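Local structure of glutamyl-tRNA synthetase (Methanothermobacter thermautotrophicus, 3AII) at residues A207-C210 / R211-G214. The protein is a glutamyl-tRNA synthetase that probably attaches glutamate to tRNA(Glu) in two steps, through an ATP-derived Glu-AMP intermediate. Numbering follows the deposited sequence.
With ZN (zinc ion), chain D.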
loop_
_atom_site.group_PDB
_atom_site.type_symbol
_atom_site.label_atom_id
_atom_site.label_comp_id
_atom_site.label_asym_id
_atom_site.label_seq_id
_atom_site.Cartn_x
_atom_site.Cartn_y
_atom_site.Cartn_z
ATOM N N ALA A 207 -16.785 31.928 26.322
ATOM C CA ALA A 207 -17.750 30.839 26.221
ATOM C C ALA A 207 -19.057 31.287 25.581
ATOM O O ALA A 207 -19.517 32.410 25.794
ATOM C CB ALA A 207 -18.015 30.239 27.589
ATOM N N CYS A 208 -19.653 30.401 24.790
ATOM C CA CYS A 208 -20.984 30.646 24.265
ATOM C C CYS A 208 -21.982 30.291 25.355
ATOM O O CYS A 208 -21.617 29.708 26.379
ATOM C CB CYS A 208 -21.245 29.821 22.999
ATOM S SG CYS A 208 -21.450 28.040 23.298
ATOM N N HIS A 209 -23.239 30.647 25.137
ATOM C CA HIS A 209 -24.291 30.353 26.100
ATOM C C HIS A 209 -24.474 28.851 26.328
ATOM O O HIS A 209 -24.792 28.419 27.433
ATOM C CB HIS A 209 -25.609 30.988 25.643
ATOM C CG HIS A 209 -26.803 30.523 26.414
ATOM N ND1 HIS A 209 -27.035 30.897 27.720
ATOM C CD2 HIS A 209 -27.832 29.718 26.062
ATOM C CE1 HIS A 209 -28.157 30.339 28.141
ATOM N NE2 HIS A 209 -28.659 29.617 27.156
ATOM N N CYS A 210 -24.264 28.060 25.278
ATOM C CA CYS A 210 -24.527 26.626 25.333
ATOM C C CYS A 210 -23.646 25.961 26.391
ATOM O O CYS A 210 -24.028 24.956 27.000
ATOM C CB CYS A 210 -24.245 25.984 23.970
ATOM S SG CYS A 210 -24.974 26.852 22.543
ATOM N N ARG A 211 -22.461 26.523 26.584
ATOM C CA ARG A 211 -21.467 25.935 27.474
ATOM C C ARG A 211 -21.907 25.977 28.933
ATOM O O ARG A 211 -21.340 25.276 29.770
ATOM C CB ARG A 211 -20.126 26.651 27.320
ATOM C CG ARG A 211 -18.923 25.796 27.683
ATOM C CD ARG A 211 -17.650 26.623 27.674
ATOM N NE ARG A 211 -16.451 25.814 27.453
ATOM C CZ ARG A 211 -15.657 25.354 28.418
ATOM N NH1 ARG A 211 -15.927 25.613 29.693
ATOM N NH2 ARG A 211 -14.585 24.638 28.103
ATOM N N SER A 212 -22.919 26.790 29.232
ATOM C CA SER A 212 -23.392 26.938 30.607
ATOM C C SER A 212 -24.614 26.079 30.923
ATOM O O SER A 212 -25.076 26.053 32.069
ATOM C CB SER A 212 -23.709 28.411 30.913
ATOM O OG SER A 212 -24.856 28.843 30.197
ATOM N N LEU A 213 -25.153 25.393 29.920
ATOM C CA LEU A 213 -26.345 24.572 30.130
ATOM C C LEU A 213 -26.067 23.420 31.085
ATOM O O LEU A 213 -24.939 22.915 31.162
ATOM C CB LEU A 213 -26.873 24.011 28.802
ATOM C CG LEU A 213 -27.253 25.045 27.743
ATOM C CD1 LEU A 213 -27.691 24.346 26.466
ATOM C CD2 LEU A 213 -28.351 25.949 28.264
ATOM N N GLY A 214 -27.104 22.997 31.797
ATOM C CA GLY A 214 -27.011 21.854 32.681
ATOM C C GLY A 214 -27.250 20.529 31.980
ATOM O O GLY A 214 -27.527 20.474 30.780
HETATM ZN ZN ZN D . -22.961 27.506 21.475
HETATM O O HOH W 1 -23.166 22.995 29.013
#
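Three successive i to i+3 bonds, from Cys208 O to Leu213 N, run round a short turn whose 3-10 part is Cys210 to Ser212. The first, from Arg211 N to Cys208 O, is weak, whereas Ser212 N meets His209 O at 3.1 Å and Leu213 N meets Cys210 O at 3.2 Å, both nearly straight. A water donates to both Cys210 O and Leu213 O, bridging the two carbonyls just ahead of Gly214, the N-cap of helix 215-224. Ser212 folds back on the same turn: with OG between its own backbone N and carbonyl carbon (chi1 69°), the hydroxyl donates in the carbonyl plane to His209 O at 2.8 Å. That oxygen thus takes two donors from one residue, the amide arriving from above the plane. Leu213 lays CG against Cys210 O at 3.3 Å, while its CD2 branch reaches His209 NE2 at 3.8 Å, the two side chains crossing at about a right angle. With an alanine here, the imidazole of His209 would probably lose its CD2 neighbour and be freer to turn, and the CG packing on Cys210 O would go. The extended chain of Arg211 passes Ala207 CB with its CD at 3.6 Å and carries NE to a salt bridge with Asp250. Cys208 SG and Cys210 SG each bind zinc at 2.4 Å, and Cys191 and Cys193 complete the four-thiolate site. The turn is consistent with backbone bonds helping to hold a Cys-X-Cys pair at one metal, and the zinc joins this loop to the end of strand 188-191 and the residues just after it.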